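Local coordinates for pirin family protein (Acinetobacter baumannii, PDB 6D0P), which probably acts as an iron-dependent quercetin 2,3-dioxygenase of the pirin family, a two-domain cupin protein that carries a manganese ion in this crystal, at residues Gln12-His17 with Pro24-Phe29; Thr94-Trp99 with Ile146-Ile151; Val200-Thr205 with Glu234-Ser239; Val210-Val215 with Asp245-Val250. All blocks are in the same frame, centred on the assembly; numbering follows the deposited sequence. Where two conformers were deposited one is given.

Interaction 1 of 4, residues Gln12-His17 with Pro24-Phe29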
loop_
_atom_site.group_PDB
_atom_site.type_symbol
_atom_site.label_atom_id
_atom_site.label_comp_id
_atom_site.label_asym_id
_atom_site.label_seq_id
_atom_site.Cartn_x
_atom_site.Cartn_y
_atom_site.Cartn_z
ATOM N N GLN A 12 -12.001 11.676 1.004
ATOM C CA GLN A 12 -11.284 12.124 -0.181
ATOM C C GLN A 12 -10.257 13.189 0.229
ATOM O O GLN A 12 -10.593 14.157 0.913
ATOM C CB GLN A 12 -12.260 12.694 -1.194
ATOM C CG GLN A 12 -11.595 13.091 -2.496
ATOM C CD GLN A 12 -12.623 13.601 -3.473
ATOM O OE1 GLN A 12 -13.670 14.131 -3.088
ATOM N NE2 GLN A 12 -12.319 13.451 -4.749
ATOM N N ASN A 13 -9.009 13.017 -0.214
ATOM C CA ASN A 13 -7.947 13.961 0.126
ATOM C C ASN A 13 -7.372 14.573 -1.157
ATOM O O ASN A 13 -6.872 13.840 -2.022
ATOM C CB ASN A 13 -6.825 13.291 0.915
ATOM C CG ASN A 13 -5.762 14.281 1.347
ATOM O OD1 ASN A 13 -5.987 15.486 1.340
ATOM N ND2 ASN A 13 -4.597 13.784 1.714
ATOM N N ASN A 14 -7.389 15.892 -1.249
ATOM C CA ASN A 14 -6.854 16.609 -2.417
ATOM C C ASN A 14 -5.700 17.515 -1.986
ATOM O O ASN A 14 -5.351 18.469 -2.702
ATOM C CB ASN A 14 -7.938 17.437 -3.110
ATOM C CG ASN A 14 -7.514 17.926 -4.477
ATOM O OD1 ASN A 14 -6.866 17.186 -5.213
ATOM N ND2 ASN A 14 -7.851 19.168 -4.818
ATOM N N HIS A 15 -5.128 17.237 -0.818
ATOM C CA HIS A 15 -4.062 18.060 -0.273
ATOM C C HIS A 15 -2.766 17.248 -0.268
ATOM O O HIS A 15 -2.649 16.321 0.492
ATOM C CB HIS A 15 -4.424 18.491 1.155
ATOM C CG HIS A 15 -3.677 19.686 1.645
ATOM N ND1 HIS A 15 -4.087 20.401 2.763
ATOM C CD2 HIS A 15 -2.588 20.326 1.156
ATOM C CE1 HIS A 15 -3.255 21.412 2.956
ATOM N NE2 HIS A 15 -2.326 21.383 1.988
HETATM N N MSE A 16 -1.811 17.614 -1.117
HETATM C CA MSE A 16 -0.537 16.868 -1.243
HETATM C C MSE A 16 0.517 17.310 -0.264
HETATM O O MSE A 16 0.585 18.482 0.112
HETATM C CB MSE A 16 -0.003 17.090 -2.667
HETATM C CG MSE A 16 1.215 16.232 -3.048
HETATM SE SE MSE A 16 2.860 17.296 -2.805
HETATM C CE MSE A 16 2.839 18.148 -4.583
ATOM N N HIS A 17 1.349 16.369 0.165
ATOM C CA HIS A 17 2.508 16.688 1.008
ATOM C C HIS A 17 3.694 15.907 0.433
ATOM O O HIS A 17 3.508 14.883 -0.250
ATOM C CB HIS A 17 2.274 16.410 2.502
ATOM C CG HIS A 17 2.325 14.973 2.874
ATOM N ND1 HIS A 17 1.216 14.150 2.822
ATOM C CD2 HIS A 17 3.341 14.213 3.337
ATOM C CE1 HIS A 17 1.568 12.935 3.185
ATOM N NE2 HIS A 17 2.864 12.954 3.522
ATOM N N PRO A 24 5.723 13.136 -3.967
ATOM C CA PRO A 24 4.618 14.066 -3.776
ATOM C C PRO A 24 3.357 13.221 -3.618
ATOM O O PRO A 24 2.847 12.725 -4.616
ATOM C CB PRO A 24 4.615 14.915 -5.042
ATOM C CG PRO A 24 5.138 14.003 -6.111
ATOM C CD PRO A 24 6.036 12.995 -5.402
ATOM N N VAL A 25 2.895 13.057 -2.382
ATOM C CA VAL A 25 1.836 12.098 -2.103
ATOM C C VAL A 25 0.585 12.752 -1.500
ATOM O O VAL A 25 0.622 13.802 -0.864
ATOM C CB VAL A 25 2.349 11.005 -1.148
ATOM C CG1 VAL A 25 3.461 10.174 -1.774
ATOM C CG2 VAL A 25 2.811 11.592 0.179
ATOM N N TYR A 26 -0.516 12.026 -1.669
ATOM C CA TYR A 26 -1.793 12.306 -1.048
ATOM C C TYR A 26 -2.019 11.151 -0.076
ATOM O O TYR A 26 -2.073 9.974 -0.512
ATOM C CB TYR A 26 -2.924 12.342 -2.080
ATOM C CG TYR A 26 -2.763 13.413 -3.125
ATOM C CD1 TYR A 26 -1.960 13.219 -4.242
ATOM C CD2 TYR A 26 -3.334 14.658 -2.946
ATOM C CE1 TYR A 26 -1.777 14.223 -5.187
ATOM C CE2 TYR A 26 -3.149 15.675 -3.867
ATOM C CZ TYR A 26 -2.399 15.450 -5.003
ATOM O OH TYR A 26 -2.240 16.470 -5.893
ATOM N N ASN A 27 -2.031 11.455 1.203
ATOM C CA ASN A 27 -2.295 10.448 2.204
ATOM C C ASN A 27 -3.778 10.112 2.111
ATOM O O ASN A 27 -4.593 10.995 2.346
ATOM C CB ASN A 27 -1.977 10.918 3.622
ATOM C CG ASN A 27 -2.332 9.848 4.628
ATOM O OD1 ASN A 27 -3.310 9.978 5.355
ATOM N ND2 ASN A 27 -1.623 8.739 4.579
ATOM N N LEU A 28 -4.112 8.888 1.766
ATOM C CA LEU A 28 -5.538 8.522 1.610
ATOM C C LEU A 28 -6.096 7.942 2.912
ATOM O O LEU A 28 -7.304 8.037 3.151
ATOM C CB LEU A 28 -5.692 7.579 0.427
ATOM C CG LEU A 28 -5.178 8.144 -0.892
ATOM C CD1 LEU A 28 -5.581 7.245 -2.044
ATOM C CD2 LEU A 28 -5.684 9.565 -1.105
ATOM N N PHE A 29 -5.250 7.342 3.732
ATOM C CA PHE A 29 -5.694 6.946 5.064
ATOM C C PHE A 29 -4.466 6.748 5.954
ATOM O O PHE A 29 -3.330 6.467 5.491
ATOM C CB PHE A 29 -6.631 5.723 5.056
ATOM C CG PHE A 29 -6.074 4.405 4.581
ATOM C CD1 PHE A 29 -5.182 3.677 5.357
ATOM C CD2 PHE A 29 -6.503 3.844 3.384
ATOM C CE1 PHE A 29 -4.697 2.454 4.905
ATOM C CE2 PHE A 29 -6.051 2.615 2.956
ATOM C CZ PHE A 29 -5.144 1.917 3.726
HETATM O O HOH W 1 -1.416 14.267 1.958
HETATM O O HOH W 2 -4.675 17.723 -6.460
#
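N13 and H17 reach from the loop 12-17 onto strand 24-29, and M16 lies against the ring of Y26. With CG anti to the backbone N (chi1 -176°) the N13 amide faces the strand, its ND2 2.9 Å from N27 O, while OD1 turns back to accept from the H15 backbone N, an Asx turn. Selenomethionine M16, in the conformer modelled here, sets CB over one face of the Y26 ring, 3.9 Å from its centroid, a CH-pi contact; the backbone of N14 passes at the ring edge, and K226 forms a cation-pi pair with the same ring. The bent M16 chain of this conformer ends near P24. The H17 imidazole takes V25 CG2 over one face, 3.5 Å above its plane. In the plane of this ring a water sits 2.8 Å from H17 ND1; it donates to H15 O and accepts from N27 N, linking loop and strand. A second water links N14 OD1 to Y26 OH. The backbones join where H17 N to V25 O and V25 N to H17 O, both 2.9 Å, make an antiparallel hydrogen-bonded pair, the start of a beta hairpin at the edge of the N-terminal cupin sheet.

Interaction 2 of 4, residues Thr94-Trp99 with Ile146-Ile151; sequences TGDVQW and IEAKDI
V97 and I146 form one antiparallel hydrogen-bonded pair, with V97 N 2.9 Å from I146 O and I146 N 2.8 Å from V97 O. Both bonds are nearly straight, and the two beta-branched side chains lie on the same face of the sheet. Just before this pair, D96 OD1 accepts from A148 N at 2.9 Å. That N-H approaches on the anti side of the carboxylate, 35° out of its plane; with CG anti to the carbonyl carbon and beside the backbone N (chi1 -65°), the carboxylate faces A148 N. Its other oxygen, OD2, takes the backbone N of K93, so each carboxylate oxygen has a backbone N-H as partner. A148 CB comes 3.3 Å from G95 O; the same carbonyl receives R164 NH2. I151 sends CD1 to 3.8 Å from V97 CG2, the two side chains crossing at about a right angle. Behind the contact, a 3-10 turn at 148-150 carries the chain round and lets I151 come back to V97. On the outer side of this turn K149 NZ pairs with D150 OD2. Strand 97-101 is flanked on its other side by strand 69-75, where V97 rests on V72, and strand 145-146 closes this edge of the N-terminal sheet.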
loop_
_atom_site.group_PDB
_atom_site.type_symbol
_atom_site.label_atom_id
_atom_site.label_comp_id
_atom_site.label_asym_id
_atom_site.label_seq_id
_atom_site.Cartn_x
_atom_site.Cartn_y
_atom_site.Cartn_z
ATOM N N THR A 94 8.446 -0.317 -13.209
ATOM C CA THR A 94 7.017 -0.108 -13.434
ATOM C C THR A 94 6.320 -1.478 -13.460
ATOM O O THR A 94 6.756 -2.403 -14.145
ATOM C CB THR A 94 6.764 0.695 -14.722
ATOM O OG1 THR A 94 7.094 2.060 -14.457
ATOM C CG2 THR A 94 5.327 0.649 -15.191
ATOM N N GLY A 95 5.286 -1.627 -12.659
ATOM C CA GLY A 95 4.547 -2.895 -12.595
ATOM C C GLY A 95 5.063 -3.833 -11.517
ATOM O O GLY A 95 4.370 -4.826 -11.189
ATOM N N ASP A 96 6.244 -3.560 -10.964
ATOM C CA ASP A 96 6.799 -4.411 -9.891
ATOM C C ASP A 96 6.230 -3.996 -8.537
ATOM O O ASP A 96 5.631 -2.899 -8.386
ATOM C CB ASP A 96 8.326 -4.301 -9.770
ATOM C CG ASP A 96 9.136 -4.808 -10.954
ATOM O OD1 ASP A 96 8.523 -5.403 -11.883
ATOM O OD2 ASP A 96 10.401 -4.614 -10.921
ATOM N N VAL A 97 6.422 -4.875 -7.553
ATOM C CA VAL A 97 6.044 -4.585 -6.184
ATOM C C VAL A 97 7.179 -5.014 -5.235
ATOM O O VAL A 97 7.873 -6.025 -5.490
ATOM C CB VAL A 97 4.738 -5.319 -5.813
ATOM C CG1 VAL A 97 4.428 -5.192 -4.333
ATOM C CG2 VAL A 97 3.572 -4.856 -6.668
ATOM N N GLN A 98 7.407 -4.227 -4.179
ATOM C CA GLN A 98 8.280 -4.631 -3.074
ATOM C C GLN A 98 7.412 -4.737 -1.814
ATOM O O GLN A 98 6.782 -3.743 -1.404
ATOM C CB GLN A 98 9.436 -3.650 -2.859
ATOM C CG GLN A 98 10.241 -3.911 -1.585
ATOM C CD GLN A 98 10.805 -5.308 -1.438
ATOM O OE1 GLN A 98 10.521 -5.995 -0.453
ATOM N NE2 GLN A 98 11.662 -5.727 -2.373
ATOM N N TRP A 99 7.291 -5.952 -1.287
ATOM C CA TRP A 99 6.572 -6.220 -0.047
ATOM C C TRP A 99 7.632 -6.428 1.035
ATOM O O TRP A 99 8.157 -7.529 1.182
ATOM C CB TRP A 99 5.650 -7.441 -0.213
ATOM C CG TRP A 99 4.643 -7.583 0.885
ATOM C CD1 TRP A 99 4.894 -7.933 2.181
ATOM C CD2 TRP A 99 3.217 -7.415 0.784
ATOM N NE1 TRP A 99 3.722 -7.964 2.898
ATOM C CE2 TRP A 99 2.681 -7.666 2.066
ATOM C CE3 TRP A 99 2.344 -7.075 -0.255
ATOM C CZ2 TRP A 99 1.320 -7.570 2.341
ATOM C CZ3 TRP A 99 0.998 -6.987 0.017
ATOM C CH2 TRP A 99 0.497 -7.219 1.298
ATOM N N ILE A 146 8.928 -8.520 -6.100
ATOM C CA ILE A 146 8.050 -9.195 -7.008
ATOM C C ILE A 146 8.053 -8.473 -8.357
ATOM O O ILE A 146 7.681 -7.326 -8.440
ATOM C CB ILE A 146 6.645 -9.280 -6.406
ATOM C CG1 ILE A 146 6.670 -9.952 -5.028
ATOM C CG2 ILE A 146 5.723 -10.009 -7.354
ATOM C CD1 ILE A 146 5.523 -9.578 -4.174
ATOM N N GLU A 147 8.452 -9.200 -9.398
ATOM C CA GLU A 147 8.489 -8.680 -10.758
ATOM C C GLU A 147 7.078 -8.696 -11.350
ATOM O O GLU A 147 6.247 -9.580 -11.044
ATOM C CB GLU A 147 9.485 -9.492 -11.588
ATOM C CG GLU A 147 10.925 -9.109 -11.299
ATOM C CD GLU A 147 11.953 -9.948 -12.033
ATOM O OE1 GLU A 147 12.355 -10.993 -11.487
ATOM O OE2 GLU A 147 12.356 -9.544 -13.143
ATOM N N ALA A 148 6.814 -7.702 -12.198
ATOM C CA ALA A 148 5.495 -7.510 -12.815
ATOM C C ALA A 148 4.979 -8.815 -13.444
ATOM O O ALA A 148 3.815 -9.152 -13.285
ATOM C CB ALA A 148 5.575 -6.404 -13.850
ATOM N N LYS A 149 5.856 -9.574 -14.098
ATOM C CA LYS A 149 5.400 -10.766 -14.830
ATOM C C LYS A 149 4.946 -11.885 -13.881
ATOM O O LYS A 149 4.260 -12.786 -14.321
ATOM C CB LYS A 149 6.502 -11.252 -15.780
ATOM C CG LYS A 149 7.730 -11.833 -15.103
ATOM C CD LYS A 149 8.819 -12.233 -16.074
ATOM C CE LYS A 149 9.843 -13.157 -15.450
ATOM N NZ LYS A 149 10.306 -12.642 -14.136
ATOM N N ASP A 150 5.276 -11.821 -12.596
ATOM C CA ASP A 150 4.916 -12.879 -11.656
ATOM C C ASP A 150 3.631 -12.548 -10.885
ATOM O O ASP A 150 3.188 -13.343 -10.056
ATOM C CB ASP A 150 6.100 -13.179 -10.732
ATOM C CG ASP A 150 7.266 -13.787 -11.509
ATOM O OD1 ASP A 150 7.001 -14.644 -12.396
ATOM O OD2 ASP A 150 8.421 -13.394 -11.255
ATOM N N ILE A 151 2.993 -11.420 -11.167
ATOM C CA ILE A 151 1.774 -11.094 -10.443
ATOM C C ILE A 151 0.566 -11.585 -11.263
ATOM O O ILE A 151 0.401 -11.176 -12.381
ATOM C CB ILE A 151 1.725 -9.589 -10.155
ATOM C CG1 ILE A 151 2.959 -9.152 -9.363
ATOM C CG2 ILE A 151 0.430 -9.220 -9.424
ATOM C CD1 ILE A 151 3.065 -7.663 -9.166
#

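Interaction 3 of 4, residues Val200-Thr205 with Glu234-Ser239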
loop_
_atom_site.group_PDB
_atom_site.type_symbol
_atom_site.label_atom_id
_atom_site.label_comp_id
_atom_site.label_asym_id
_atom_site.label_seq_id
_atom_site.Cartn_x
_atom_site.Cartn_y
_atom_site.Cartn_z
ATOM N N VAL A 200 -15.536 -11.131 -0.821
ATOM C CA VAL A 200 -14.564 -10.916 0.238
ATOM C C VAL A 200 -14.906 -11.850 1.399
ATOM O O VAL A 200 -16.064 -12.189 1.581
ATOM C CB VAL A 200 -14.608 -9.441 0.684
ATOM C CG1 VAL A 200 -13.813 -9.172 1.957
ATOM C CG2 VAL A 200 -14.166 -8.522 -0.437
ATOM N N PRO A 201 -13.898 -12.289 2.164
ATOM C CA PRO A 201 -14.226 -13.103 3.318
ATOM C C PRO A 201 -15.073 -12.390 4.384
ATOM O O PRO A 201 -14.858 -11.216 4.711
ATOM C CB PRO A 201 -12.869 -13.514 3.900
ATOM C CG PRO A 201 -11.934 -13.432 2.751
ATOM C CD PRO A 201 -12.437 -12.253 1.960
ATOM N N GLU A 202 -16.032 -13.132 4.910
ATOM C CA GLU A 202 -16.928 -12.654 5.941
ATOM C C GLU A 202 -16.099 -12.123 7.118
ATOM O O GLU A 202 -15.138 -12.761 7.526
ATOM C CB GLU A 202 -17.830 -13.804 6.397
ATOM C CG GLU A 202 -18.748 -13.466 7.550
ATOM C CD GLU A 202 -19.818 -12.446 7.199
ATOM O OE1 GLU A 202 -20.633 -12.727 6.295
ATOM O OE2 GLU A 202 -19.830 -11.376 7.828
ATOM N N GLY A 203 -16.458 -10.958 7.647
ATOM C CA GLY A 203 -15.739 -10.419 8.841
ATOM C C GLY A 203 -14.499 -9.607 8.511
ATOM O O GLY A 203 -13.948 -8.955 9.408
ATOM N N HIS A 204 -14.052 -9.582 7.248
ATOM C CA HIS A 204 -12.842 -8.824 6.908
ATOM C C HIS A 204 -13.110 -7.318 6.756
ATOM O O HIS A 204 -14.119 -6.909 6.194
ATOM C CB HIS A 204 -12.245 -9.284 5.563
ATOM C CG HIS A 204 -11.384 -10.503 5.648
ATOM N ND1 HIS A 204 -10.362 -10.747 4.758
ATOM C CD2 HIS A 204 -11.359 -11.508 6.539
ATOM C CE1 HIS A 204 -9.765 -11.866 5.088
ATOM N NE2 HIS A 204 -10.348 -12.347 6.169
ATOM N N THR A 205 -12.179 -6.533 7.268
ATOM C CA THR A 205 -12.051 -5.121 6.904
ATOM C C THR A 205 -12.019 -5.074 5.377
ATOM O O THR A 205 -11.359 -5.928 4.782
ATOM C CB THR A 205 -10.734 -4.556 7.442
ATOM O OG1 THR A 205 -10.824 -4.576 8.860
ATOM C CG2 THR A 205 -10.401 -3.170 6.937
ATOM N N GLU A 234 -19.245 -7.007 8.259
ATOM C CA GLU A 234 -20.310 -7.979 8.067
ATOM C C GLU A 234 -20.650 -8.045 6.573
ATOM O O GLU A 234 -20.774 -7.004 5.932
ATOM C CB GLU A 234 -21.550 -7.569 8.878
ATOM C CG GLU A 234 -21.304 -7.389 10.384
ATOM C CD GLU A 234 -20.281 -6.342 10.851
ATOM O OE1 GLU A 234 -20.202 -5.223 10.223
ATOM O OE2 GLU A 234 -19.537 -6.643 11.860
ATOM N N GLY A 235 -20.838 -9.251 6.025
ATOM C CA GLY A 235 -21.164 -9.391 4.592
ATOM C C GLY A 235 -19.994 -9.944 3.768
ATOM O O GLY A 235 -18.818 -9.905 4.184
ATOM N N VAL A 236 -20.295 -10.437 2.577
ATOM C CA VAL A 236 -19.257 -11.054 1.763
ATOM C C VAL A 236 -19.198 -10.443 0.369
ATOM O O VAL A 236 -18.280 -10.777 -0.370
ATOM C CB VAL A 236 -19.448 -12.578 1.644
ATOM C CG1 VAL A 236 -19.215 -13.272 2.961
ATOM C CG2 VAL A 236 -20.803 -12.948 1.051
ATOM N N GLU A 237 -20.113 -9.594 -0.030
ATOM C CA GLU A 237 -19.985 -9.157 -1.413
ATOM C C GLU A 237 -20.328 -7.679 -1.582
ATOM O O GLU A 237 -21.063 -7.079 -0.786
ATOM C CB GLU A 237 -20.865 -10.034 -2.308
ATOM C CG GLU A 237 -22.251 -9.486 -2.546
ATOM C CD GLU A 237 -23.123 -10.332 -3.462
ATOM O OE1 GLU A 237 -23.313 -11.509 -3.140
ATOM O OE2 GLU A 237 -23.604 -9.807 -4.504
ATOM N N PHE A 238 -19.774 -7.123 -2.650
ATOM C CA PHE A 238 -20.090 -5.779 -3.054
ATOM C C PHE A 238 -19.843 -5.675 -4.556
ATOM O O PHE A 238 -19.164 -6.539 -5.143
ATOM C CB PHE A 238 -19.285 -4.745 -2.263
ATOM C CG PHE A 238 -17.796 -4.768 -2.485
ATOM C CD1 PHE A 238 -16.992 -5.650 -1.786
ATOM C CD2 PHE A 238 -17.200 -3.892 -3.386
ATOM C CE1 PHE A 238 -15.619 -5.680 -1.994
ATOM C CE2 PHE A 238 -15.825 -3.901 -3.572
ATOM C CZ PHE A 238 -15.033 -4.794 -2.875
ATOM N N SER A 239 -20.368 -4.624 -5.142
ATOM C CA SER A 239 -20.239 -4.411 -6.581
ATOM C C SER A 239 -19.580 -3.061 -6.866
ATOM O O SER A 239 -19.719 -2.086 -6.093
ATOM C CB SER A 239 -21.576 -4.515 -7.280
ATOM O OG SER A 239 -22.427 -3.412 -6.973
#
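The carbonyl O of V236 accepts the backbone N of V200 at 2.8 Å, in an almost straight bond (172° at the hydrogen). The contact lies at one end of the C-terminal cupin domain, where strand 195-199 leaves its neighbour 237-242 and enters a type II beta turn from P201 to H204. G203 takes the third place of this turn with positive phi, and H204 N closes it on P201 O at 3.1 Å. E202, at the second place, swings its carboxylate back across to the other segment. Its CG is anti to the backbone N (chi1 176°) and the chain bends at chi2, which brings OE2 to 3.0 Å from G235 N; the N-H meets the syn side of the carboxylate, 30° out of its plane. This bond ties the exposed turn to the 234-236 loop. E202 CB also packs on V236 CG1 at 3.7 Å, the two side chains crossing at about a right angle. G235 O and H204 O both receive K5 NZ, so a lysine near the N terminus joins the two loops from outside the contact. Further in, V200 packs against T206 and T252, and F238 against V208 and V250. There V200 CG2, in the modelled conformer set beside its own backbone N, approaches the F238 ring at its edge and in its plane, 3.6 Å from CE1.

Interaction 4 of 4, residues Val210-Val215 with Asp245-Val250; sequences VLEGAV and DTKFLV
This is a buried beta contact at a corner of the C-terminal cupin domain, where the chain of strand 205-210 turns at 211-213 and continues as strand 214-217 while residues 245-250 of strand 245-253 run alongside. V210 and F248 form a non-hydrogen-bonded antiparallel pair. One step on, L211 and E212 both face K247, a classic beta bulge: K247 O accepts L211 N at 2.9 Å and, weakly, E212 N, while K247 N returns a bond to E212 O. Past the bulge G213 adopts angles unusual for other residues (phi 114°, psi -149°), and its CA passes close to the D245 carbonyl. T246 then takes over from the backbone. Its OG1 is 3.1 Å from A214 N, which donates to it, and also has E244 O as a partner; its methyl CG2 turns to V210 CG1 at 3.8 Å. One face of strand 245-253, toward E124 and Y76, carries both a salt bridge and a leucine pair, with T246 and F248 on the other. The extended chains of E212 and K247 cross obliquely, K247 NZ 2.8 Å from E212 OE1 and above the carboxylate plane, 50° out of it; E124 OE2 is a second acidic partner of NZ. A water donates to both E212 OE2 and D245 O. L211 CD1 is pressed tightly on L249 CD1 at 3.5 Å, with Y76 touching both leucines. Strand 183-190 borders the far side of strand 245-253, where F248 meets L190, while beyond the corner V215 packs on L240 of strand 237-242 and A214 on strand 221-224.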
loop_
_atom_site.group_PDB
_atom_site.type_symbol
_atom_site.label_atom_id
_atom_site.label_comp_id
_atom_site.label_asym_id
_atom_site.label_seq_id
_atom_site.Cartn_x
_atom_site.Cartn_y
_atom_site.Cartn_z
ATOM N N VAL A 210 -9.998 4.358 -4.577
ATOM C CA VAL A 210 -10.090 4.852 -5.915
ATOM C C VAL A 210 -8.949 5.848 -6.098
ATOM O O VAL A 210 -8.960 6.911 -5.517
ATOM C CB VAL A 210 -11.466 5.484 -6.199
ATOM C CG1 VAL A 210 -11.559 6.016 -7.625
ATOM C CG2 VAL A 210 -12.574 4.492 -5.916
ATOM N N LEU A 211 -7.953 5.482 -6.895
ATOM C CA LEU A 211 -6.826 6.358 -7.128
ATOM C C LEU A 211 -7.186 7.445 -8.139
ATOM O O LEU A 211 -6.863 8.632 -7.934
ATOM C CB LEU A 211 -5.637 5.537 -7.634
ATOM C CG LEU A 211 -5.139 4.447 -6.695
ATOM C CD1 LEU A 211 -4.049 3.632 -7.379
ATOM C CD2 LEU A 211 -4.637 5.019 -5.380
ATOM N N GLU A 212 -7.877 7.046 -9.197
ATOM C CA GLU A 212 -8.242 7.933 -10.280
ATOM C C GLU A 212 -9.490 7.362 -10.950
ATOM O O GLU A 212 -9.605 6.157 -11.071
ATOM C CB GLU A 212 -7.076 8.004 -11.272
ATOM C CG GLU A 212 -7.226 9.023 -12.374
ATOM C CD GLU A 212 -6.122 8.881 -13.421
ATOM O OE1 GLU A 212 -4.896 9.064 -13.065
ATOM O OE2 GLU A 212 -6.462 8.545 -14.578
ATOM N N GLY A 213 -10.415 8.231 -11.337
ATOM C CA GLY A 213 -11.620 7.803 -12.032
ATOM C C GLY A 213 -12.869 8.038 -11.212
ATOM O O GLY A 213 -12.934 8.978 -10.396
ATOM N N ALA A 214 -13.855 7.164 -11.424
ATOM C CA ALA A 214 -15.173 7.304 -10.797
ATOM C C ALA A 214 -15.901 5.968 -10.883
ATOM O O ALA A 214 -16.101 5.442 -11.998
ATOM C CB ALA A 214 -15.971 8.363 -11.504
ATOM N N VAL A 215 -16.283 5.428 -9.726
ATOM C CA VAL A 215 -16.929 4.130 -9.667
ATOM C C VAL A 215 -18.030 4.146 -8.597
ATOM O O VAL A 215 -17.869 4.762 -7.522
ATOM C CB VAL A 215 -15.882 3.035 -9.401
ATOM C CG1 VAL A 215 -15.014 3.372 -8.198
ATOM C CG2 VAL A 215 -16.512 1.662 -9.249
ATOM N N ASP A 245 -12.944 5.319 -16.735
ATOM C CA ASP A 245 -11.821 4.381 -16.528
ATOM C C ASP A 245 -11.260 4.653 -15.126
ATOM O O ASP A 245 -10.954 5.824 -14.808
ATOM C CB ASP A 245 -10.706 4.588 -17.554
ATOM C CG ASP A 245 -11.019 4.044 -18.937
ATOM O OD1 ASP A 245 -12.151 3.553 -19.149
ATOM O OD2 ASP A 245 -10.120 4.114 -19.788
ATOM N N THR A 246 -11.136 3.615 -14.300
ATOM C CA THR A 246 -10.791 3.803 -12.894
ATOM C C THR A 246 -9.608 2.919 -12.474
ATOM O O THR A 246 -9.618 1.729 -12.737
ATOM C CB THR A 246 -12.021 3.470 -12.032
ATOM O OG1 THR A 246 -13.099 4.347 -12.377
ATOM C CG2 THR A 246 -11.742 3.539 -10.551
ATOM N N LYS A 247 -8.615 3.515 -11.820
ATOM C CA LYS A 247 -7.536 2.803 -11.198
ATOM C C LYS A 247 -7.919 2.617 -9.724
ATOM O O LYS A 247 -8.241 3.615 -9.029
ATOM C CB LYS A 247 -6.197 3.555 -11.239
ATOM C CG LYS A 247 -5.652 3.946 -12.607
ATOM C CD LYS A 247 -4.560 5.024 -12.464
ATOM C CE LYS A 247 -4.164 5.749 -13.736
ATOM N NZ LYS A 247 -3.198 6.851 -13.447
ATOM N N PHE A 248 -7.911 1.375 -9.265
ATOM C CA PHE A 248 -8.382 1.082 -7.903
ATOM C C PHE A 248 -7.465 0.097 -7.171
ATOM O O PHE A 248 -6.587 -0.555 -7.754
ATOM C CB PHE A 248 -9.781 0.441 -7.956
ATOM C CG PHE A 248 -9.783 -0.963 -8.506
ATOM C CD1 PHE A 248 -9.572 -2.064 -7.681
ATOM C CD2 PHE A 248 -9.972 -1.197 -9.854
ATOM C CE1 PHE A 248 -9.502 -3.348 -8.199
ATOM C CE2 PHE A 248 -9.941 -2.488 -10.367
ATOM C CZ PHE A 248 -9.698 -3.566 -9.545
ATOM N N LEU A 249 -7.675 0.058 -5.864
ATOM C CA LEU A 249 -7.164 -1.001 -5.019
ATOM C C LEU A 249 -8.310 -1.490 -4.149
ATOM O O LEU A 249 -9.228 -0.709 -3.781
ATOM C CB LEU A 249 -6.017 -0.570 -4.107
ATOM C CG LEU A 249 -4.726 -0.251 -4.828
ATOM C CD1 LEU A 249 -4.556 1.237 -4.913
ATOM C CD2 LEU A 249 -3.545 -0.885 -4.121
ATOM N N VAL A 250 -8.308 -2.771 -3.904
ATOM C CA VAL A 250 -9.204 -3.337 -2.904
ATOM C C VAL A 250 -8.304 -3.966 -1.831
ATOM O O VAL A 250 -7.454 -4.800 -2.142
ATOM C CB VAL A 250 -10.184 -4.346 -3.509
ATOM C CG1 VAL A 250 -10.976 -5.086 -2.444
ATOM C CG2 VAL A 250 -11.111 -3.679 -4.505
HETATM O O HOH W 3 -8.006 5.923 -14.369
#

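Interactions 1 and 2 finish opposite edges of one N-terminal sheet, their centres about 24 Å apart, each with a single hydrogen-bonded bridge helped by a side-chain amide or carboxylate. Interactions 3 and 4 belong to the C-terminal cupin domain and meet through F238 CZ and V250 CG1, 4.1 Å apart. Interaction 4 is the buried one, a bulged corner combining a tight leucine contact and an ion pair on one face of the strand; interaction 3 is partly exposed and joins a backbone bond to a glutamate reaching from a turn. One meeting place of the domains is L28 of interaction 1 on L211 of interaction 4. Bridging waters occur within interactions 1 and 4.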